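Local coordinates for phosphoglycerate dehydrogenase (Lactobacillus plantarum, PDB 3EVT), which probably catalyses the NAD-dependent oxidation of 3-phospho-D-glycerate to 3-phosphooxypyruvate, the reaction that commits carbon to serine synthesis, at residues Q280-H283 with F284-V288; T235-M238 with T239-H243; A31-A35 with A36-Q40. One frame throughout, in Å; residues are numbered along the deposited sequence.

Contact 1. Residues Q280-H283 with F284-V288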
loop_
_atom_site.group_PDB
_atom_site.type_symbol
_atom_site.label_atom_id
_atom_site.label_comp_id
_atom_site.label_asym_id
_atom_site.label_seq_id
_atom_site.Cartn_x
_atom_site.Cartn_y
_atom_site.Cartn_z
ATOM N N GLN A 280 -0.911 -9.028 -16.037
ATOM C CA GLN A 280 -2.210 -9.610 -16.414
ATOM C C GLN A 280 -3.365 -9.022 -15.598
ATOM O O GLN A 280 -3.382 -9.107 -14.354
ATOM C CB GLN A 280 -2.201 -11.118 -16.229
ATOM C CG GLN A 280 -1.059 -11.788 -16.929
ATOM C CD GLN A 280 -1.262 -13.276 -17.099
ATOM O OE1 GLN A 280 -1.650 -13.989 -16.165
ATOM N NE2 GLN A 280 -0.993 -13.759 -18.301
ATOM N N ILE A 281 -4.321 -8.408 -16.289
ATOM C CA ILE A 281 -5.483 -7.838 -15.615
ATOM C C ILE A 281 -6.712 -8.491 -16.149
ATOM O O ILE A 281 -6.679 -9.124 -17.209
ATOM C CB ILE A 281 -5.630 -6.322 -15.839
ATOM C CG1 ILE A 281 -5.527 -5.970 -17.326
ATOM C CG2 ILE A 281 -4.575 -5.560 -15.072
ATOM C CD1 ILE A 281 -5.689 -4.482 -17.569
ATOM N N ALA A 282 -7.810 -8.344 -15.417
ATOM C CA ALA A 282 -9.054 -8.938 -15.887
ATOM C C ALA A 282 -9.616 -8.207 -17.097
ATOM O O ALA A 282 -9.015 -7.287 -17.677
ATOM C CB ALA A 282 -10.099 -9.010 -14.779
ATOM N N HIS A 283 -10.808 -8.629 -17.456
ATOM C CA HIS A 283 -11.476 -8.150 -18.645
ATOM C C HIS A 283 -11.973 -6.717 -18.334
ATOM O O HIS A 283 -12.241 -6.402 -17.174
ATOM C CB HIS A 283 -12.600 -9.164 -18.975
ATOM C CG HIS A 283 -13.615 -8.672 -19.954
ATOM N ND1 HIS A 283 -13.738 -9.187 -21.230
ATOM C CD2 HIS A 283 -14.576 -7.728 -19.837
ATOM C CE1 HIS A 283 -14.727 -8.574 -21.858
ATOM N NE2 HIS A 283 -15.261 -7.690 -21.029
ATOM N N PHE A 284 -12.054 -5.847 -19.340
ATOM C CA PHE A 284 -12.484 -4.474 -19.087
ATOM C C PHE A 284 -13.734 -4.367 -18.194
ATOM O O PHE A 284 -13.729 -3.670 -17.194
ATOM C CB PHE A 284 -12.661 -3.663 -20.380
ATOM C CG PHE A 284 -13.468 -4.353 -21.432
ATOM C CD1 PHE A 284 -14.797 -4.004 -21.658
ATOM C CD2 PHE A 284 -12.890 -5.362 -22.204
ATOM C CE1 PHE A 284 -15.539 -4.661 -22.655
ATOM C CE2 PHE A 284 -13.614 -6.023 -23.193
ATOM C CZ PHE A 284 -14.936 -5.679 -23.419
ATOM N N ARG A 285 -14.807 -5.066 -18.515
ATOM C CA ARG A 285 -15.958 -4.958 -17.639
ATOM C C ARG A 285 -15.535 -5.047 -16.153
ATOM O O ARG A 285 -16.054 -4.317 -15.317
ATOM C CB ARG A 285 -17.071 -5.953 -18.029
ATOM C CG ARG A 285 -17.918 -5.462 -19.207
ATOM C CD ARG A 285 -19.356 -5.938 -19.076
ATOM N NE ARG A 285 -20.048 -5.962 -20.368
ATOM C CZ ARG A 285 -21.213 -6.579 -20.612
ATOM N NH1 ARG A 285 -21.855 -7.251 -19.650
ATOM N NH2 ARG A 285 -21.750 -6.519 -21.838
ATOM N N ALA A 286 -14.543 -5.863 -15.836
ATOM C CA ALA A 286 -14.184 -6.066 -14.440
ATOM C C ALA A 286 -13.237 -5.029 -13.834
ATOM O O ALA A 286 -12.974 -5.064 -12.633
ATOM C CB ALA A 286 -13.563 -7.471 -14.249
ATOM N N THR A 287 -12.651 -4.163 -14.648
ATOM C CA THR A 287 -11.605 -3.288 -14.128
ATOM C C THR A 287 -12.120 -1.876 -14.159
ATOM O O THR A 287 -11.774 -1.030 -13.334
ATOM C CB THR A 287 -10.302 -3.341 -14.994
ATOM O OG1 THR A 287 -10.608 -3.136 -16.383
ATOM C CG2 THR A 287 -9.560 -4.654 -14.800
ATOM N N VAL A 288 -12.950 -1.628 -15.150
ATOM C CA VAL A 288 -13.487 -0.322 -15.326
ATOM C C VAL A 288 -14.618 -0.009 -14.292
ATOM O O VAL A 288 -14.726 1.113 -13.809
ATOM C CB VAL A 288 -14.016 -0.211 -16.733
ATOM C CG1 VAL A 288 -14.874 1.021 -16.855
ATOM C CG2 VAL A 288 -12.821 -0.196 -17.712
#
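The rings of His-283 and Phe-284 lie face on face in an offset stack, their centroids 3.7 Å apart and their planes tilted by 28°. Over the centre of the phenylalanine ring sits His-283 NE2, 3.1 Å above the plane of Phe-284, whereas the imidazole meets its partner off-centre, with Phe-284 CD2 toward its rim. At the imidazole edge stands the backbone of Arg-285, whose N comes 3.0 Å from His-283 CD2. The stack sits at the turn by which the chain, having left strand 271-273 of the Rossmann-type sheet, enters helix 284-302. It depends on two torsions: His-283 has CG anti to its backbone N (chi1 165°), while Phe-284 holds CG between N and the carbonyl carbon (chi1 49°), and the two side chains therefore run alongside each other. Both also touch a crystal neighbour, which may influence this exposed pairing. Next to the stack the backbone closes the turn: Ala-286 N donates to His-283 O at 2.7 Å, from well above the carbonyl plane. Phe-284 O is gripped by three donors, Thr-287 N at 2.8 Å, Val-288 N at 3.0 Å, and the hydroxyl Thr-287 OG1 at 3.3 Å. The other branch of that threonine, CG2, faces Ile-281 and the carbonyl of Ala-282, while Ile-281 also leans on Ile-93, His-94 and Ala-97 of helix 93-110. Replacing Thr-287 by an alanine would probably deprive Phe-284 O of its side-chain donor and open a gap beside Ile-281. Ahead of the helix another apolar touch joins two methyl groups, Ala-282 CB resting 3.8 Å from Ala-286 CB.

Contact 2. Residues T235-M238 with T239-H243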
loop_
_atom_site.group_PDB
_atom_site.type_symbol
_atom_site.label_atom_id
_atom_site.label_comp_id
_atom_site.label_asym_id
_atom_site.label_seq_id
_atom_site.Cartn_x
_atom_site.Cartn_y
_atom_site.Cartn_z
ATOM N N THR A 235 23.587 -15.376 -13.831
ATOM C CA THR A 235 24.757 -15.880 -13.124
ATOM C C THR A 235 25.268 -14.934 -12.044
ATOM O O THR A 235 25.437 -15.349 -10.880
ATOM C CB THR A 235 25.884 -16.240 -14.117
ATOM O OG1 THR A 235 25.438 -17.374 -14.875
ATOM C CG2 THR A 235 27.167 -16.594 -13.367
ATOM N N ALA A 236 25.460 -13.673 -12.435
ATOM C CA ALA A 236 25.840 -12.621 -11.495
ATOM C C ALA A 236 24.852 -12.555 -10.321
ATOM O O ALA A 236 25.264 -12.460 -9.144
ATOM C CB ALA A 236 25.914 -11.300 -12.206
ATOM N N LEU A 237 23.551 -12.632 -10.643
ATOM C CA LEU A 237 22.490 -12.580 -9.642
ATOM C C LEU A 237 22.693 -13.687 -8.585
ATOM O O LEU A 237 22.732 -13.419 -7.362
ATOM C CB LEU A 237 21.095 -12.644 -10.304
ATOM C CG LEU A 237 19.891 -12.784 -9.316
ATOM C CD1 LEU A 237 19.724 -11.584 -8.360
ATOM C CD2 LEU A 237 18.560 -13.073 -9.987
ATOM N N MET A 238 22.853 -14.928 -9.052
ATOM C CA MET A 238 23.037 -16.032 -8.129
ATOM C C MET A 238 24.299 -15.877 -7.285
ATOM O O MET A 238 24.269 -16.172 -6.081
ATOM C CB MET A 238 22.960 -17.384 -8.845
ATOM C CG MET A 238 21.506 -17.723 -9.306
ATOM S SD MET A 238 21.353 -19.403 -9.936
ATOM C CE MET A 238 22.155 -19.081 -11.498
ATOM N N THR A 239 25.380 -15.360 -7.887
ATOM C CA THR A 239 26.585 -15.108 -7.111
ATOM C C THR A 239 26.483 -13.895 -6.146
ATOM O O THR A 239 26.969 -13.964 -5.004
ATOM C CB THR A 239 27.917 -15.238 -7.977
ATOM O OG1 THR A 239 28.053 -14.133 -8.843
ATOM C CG2 THR A 239 27.871 -16.496 -8.873
ATOM N N ALA A 240 25.769 -12.840 -6.548
ATOM C CA ALA A 240 25.469 -11.705 -5.628
ATOM C C ALA A 240 24.667 -12.135 -4.395
ATOM O O ALA A 240 24.886 -11.616 -3.300
ATOM C CB ALA A 240 24.728 -10.614 -6.332
ATOM N N LEU A 241 23.724 -13.053 -4.590
ATOM C CA LEU A 241 22.983 -13.657 -3.490
ATOM C C LEU A 241 23.857 -14.585 -2.695
ATOM O O LEU A 241 23.784 -14.633 -1.479
ATOM C CB LEU A 241 21.774 -14.420 -4.030
ATOM C CG LEU A 241 20.689 -13.528 -4.668
ATOM C CD1 LEU A 241 19.777 -14.317 -5.633
ATOM C CD2 LEU A 241 19.876 -12.758 -3.571
ATOM N N ASP A 242 24.715 -15.316 -3.373
ATOM C CA ASP A 242 25.646 -16.174 -2.653
ATOM C C ASP A 242 26.527 -15.388 -1.689
ATOM O O ASP A 242 26.712 -15.808 -0.545
ATOM C CB ASP A 242 26.490 -17.015 -3.618
ATOM C CG ASP A 242 25.725 -18.197 -4.137
ATOM O OD1 ASP A 242 24.675 -18.526 -3.548
ATOM O OD2 ASP A 242 26.164 -18.782 -5.136
ATOM N N HIS A 243 27.050 -14.246 -2.144
ATOM C CA HIS A 243 27.927 -13.405 -1.304
ATOM C C HIS A 243 27.197 -12.297 -0.532
ATOM O O HIS A 243 27.817 -11.304 -0.148
ATOM C CB HIS A 243 29.027 -12.776 -2.164
ATOM C CG HIS A 243 29.799 -13.775 -2.968
ATOM N ND1 HIS A 243 30.403 -13.463 -4.169
ATOM C CD2 HIS A 243 30.042 -15.093 -2.756
ATOM C CE1 HIS A 243 30.997 -14.540 -4.656
ATOM N NE2 HIS A 243 30.787 -15.545 -3.823
#
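Four successive carbonyls from Thr-235 to Met-238 each receive the amide of the residue four places on, Thr-239 to Asp-242, in regular alpha-helical bonds of which the shortest is Ala-240 N to Ala-236 O at 2.7 Å. On the buried side, Leu-237 and Leu-241 lie alongside each other, pointing the same way, with Leu-237 CD1 3.9 Å from Leu-241 CD1. Leu-237 holds CG anti to its backbone N (chi1 172°), which carries its CD1 methyl up against the following turn. Both leucines rest on Leu-246, and Leu-237 reaches Ala-249 and Leu-251 of strand 248-251. Ala-236 and Ala-240, one turn apart, cover Phe-214 of helix 211-215. Toward the solvent side, Thr-239 folds back along the helix: its CG2 lies 3.4 Å from Thr-235 O, and its OG1 is 3.3 Å from Ala-236 O, though the hydroxyl has Thr-235 O as a second possible acceptor. The carboxylate of Asp-242 lies beside Met-238 O, an acceptor it cannot bond; its OD1 instead forms a salt bridge with Arg-268, which also touches Leu-241. With one leucine-lined flank against the sheet and another of small alanines against a neighbouring helix, this is a connecting helix of a Rossmann-type beta-alpha-beta unit, joining parallel strands 222-225 and 248-251.

Contact 3. Residues A31-A35 with A36-Q40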
loop_
_atom_site.group_PDB
_atom_site.type_symbol
_atom_site.label_atom_id
_atom_site.label_comp_id
_atom_site.label_asym_id
_atom_site.label_seq_id
_atom_site.Cartn_x
_atom_site.Cartn_y
_atom_site.Cartn_z
ATOM N N ALA A 31 -31.013 2.708 -23.206
ATOM C CA ALA A 31 -32.013 2.321 -24.191
ATOM C C ALA A 31 -33.394 2.811 -23.755
ATOM O O ALA A 31 -34.190 3.305 -24.564
ATOM C CB ALA A 31 -32.016 0.783 -24.380
ATOM N N ALA A 32 -33.679 2.662 -22.469
ATOM C CA ALA A 32 -34.999 2.947 -21.944
ATOM C C ALA A 32 -35.178 4.403 -21.497
ATOM O O ALA A 32 -36.227 4.766 -20.962
ATOM C CB ALA A 32 -35.302 2.001 -20.795
ATOM N N VAL A 33 -34.164 5.238 -21.697
ATOM C CA VAL A 33 -34.311 6.646 -21.279
ATOM C C VAL A 33 -35.349 7.362 -22.162
ATOM O O VAL A 33 -35.818 6.813 -23.154
ATOM C CB VAL A 33 -32.963 7.409 -21.278
ATOM C CG1 VAL A 33 -32.186 7.045 -22.484
ATOM C CG2 VAL A 33 -33.194 8.923 -21.230
ATOM N N THR A 34 -35.734 8.575 -21.787
ATOM C CA THR A 34 -36.741 9.301 -22.550
ATOM C C THR A 34 -36.499 10.744 -22.232
ATOM O O THR A 34 -35.798 11.035 -21.273
ATOM C CB THR A 34 -38.145 9.063 -22.039
ATOM O OG1 THR A 34 -38.547 10.235 -21.327
ATOM C CG2 THR A 34 -38.217 7.853 -21.122
ATOM N N ALA A 35 -37.096 11.658 -22.985
ATOM C CA ALA A 35 -36.736 13.063 -22.804
ATOM C C ALA A 35 -37.313 13.613 -21.520
ATOM O O ALA A 35 -36.950 14.696 -21.077
ATOM C CB ALA A 35 -37.173 13.895 -23.972
ATOM N N ALA A 36 -38.221 12.856 -20.915
ATOM C CA ALA A 36 -38.743 13.241 -19.615
ATOM C C ALA A 36 -37.645 13.037 -18.565
ATOM O O ALA A 36 -37.551 13.789 -17.593
ATOM C CB ALA A 36 -39.951 12.422 -19.276
ATOM N N ASP A 37 -36.814 12.020 -18.784
ATOM C CA ASP A 37 -35.659 11.761 -17.907
ATOM C C ASP A 37 -34.580 12.850 -17.965
ATOM O O ASP A 37 -33.989 13.183 -16.957
ATOM C CB ASP A 37 -35.052 10.387 -18.219
ATOM C CG ASP A 37 -36.004 9.248 -17.886
ATOM O OD1 ASP A 37 -36.674 9.328 -16.830
ATOM O OD2 ASP A 37 -36.093 8.287 -18.676
ATOM N N TYR A 38 -34.346 13.413 -19.144
ATOM C CA TYR A 38 -33.171 14.239 -19.387
ATOM C C TYR A 38 -32.701 15.113 -18.212
ATOM O O TYR A 38 -31.527 15.104 -17.849
ATOM C CB TYR A 38 -33.381 15.105 -20.632
ATOM C CG TYR A 38 -33.412 14.351 -21.952
ATOM C CD1 TYR A 38 -33.401 12.969 -21.986
ATOM C CD2 TYR A 38 -33.489 15.032 -23.154
ATOM C CE1 TYR A 38 -33.442 12.291 -23.183
ATOM C CE2 TYR A 38 -33.540 14.369 -24.359
ATOM C CZ TYR A 38 -33.514 13.000 -24.372
ATOM O OH TYR A 38 -33.553 12.322 -25.578
ATOM N N ASP A 39 -33.590 15.902 -17.632
ATOM C CA ASP A 39 -33.123 16.859 -16.631
ATOM C C ASP A 39 -32.962 16.181 -15.254
ATOM O O ASP A 39 -32.575 16.805 -14.280
ATOM C CB ASP A 39 -34.041 18.094 -16.579
ATOM C CG ASP A 39 -33.932 18.959 -17.841
ATOM O OD1 ASP A 39 -33.170 18.568 -18.759
ATOM O OD2 ASP A 39 -34.594 20.032 -17.912
ATOM N N GLN A 40 -33.260 14.886 -15.224
ATOM C CA GLN A 40 -33.103 14.033 -14.054
ATOM C C GLN A 40 -31.681 13.445 -13.894
ATOM O O GLN A 40 -31.217 13.174 -12.776
ATOM C CB GLN A 40 -34.032 12.852 -14.226
ATOM C CG GLN A 40 -35.474 13.246 -14.345
ATOM C CD GLN A 40 -35.864 13.924 -13.092
ATOM O OE1 GLN A 40 -36.494 13.316 -12.200
ATOM N NE2 GLN A 40 -35.429 15.175 -12.962
#
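An ST turn begins this loop contact: Thr-34 OG1 accepts Ala-36 N at 2.7 Å, while the backbone of the same threonine closes a beta turn, its O receiving Asp-37 N at 2.9 Å. That second donor approaches from above the carbonyl plane, 53° out of it. Thr-34 thus binds the following residues through both side chain and main chain, although its chi1 of 105° falls between staggered positions and probably carries some strain. A further, weak bond of 3.5 Å runs from Tyr-38 N to Ala-35 O.

The one aromatic ring of the contact, that of Tyr-38, is swung back over the turn because its CG stands anti to the carbonyl carbon (chi1 -69°). Ala-35 lies over one face in a CH-pi contact, its CA 3.4 Å from the ring centroid of Tyr-38 and almost on the ring normal. The methyl of the same alanine adds to this cover, Ala-35 CB being 3.7 Å from Tyr-38 CE2. At the edge, in the ring plane, comes a valine branch, Val-33 CG2, 3.9 Å from Tyr-38 CE1. This turn lies on the connection between strands 26-29 and 41-45 of the five-stranded parallel sheet, which sit on either side of strand 3-6. Val-33 and Tyr-38 both reach Leu-50 of helix 50-56. Val-33 CG2 also meets Asp-37 CB at 3.8 Å, and Thr-34 CG2 lies 3.3 Å from Asp-37 OD2, an oxygen that forms a salt bridge with Lys-28, whose NZ also donates to Ala-32 O.

Overall arrangement
From the N terminus, contact 3 comes first, a turn on the connection between strands 26-29 and 41-45 at the far end of the five-stranded domain. Contact 2 follows in the seven-stranded nucleotide-binding domain, within the helix linking strands 222-225 and 248-251. Contact 1 comes last, where the chain leaves that sheet after strand 271-273 and helix 284-302 carries it back to touch the first domain. The three are in series, none nesting or crossing: contact 3 closes a turn and contact 1 the entry to a helix, whereas contact 2 spans successive turns within one helix. Contacts 2 and 3 lie on opposite sides of the chain's centre, their centres about 66 Å apart.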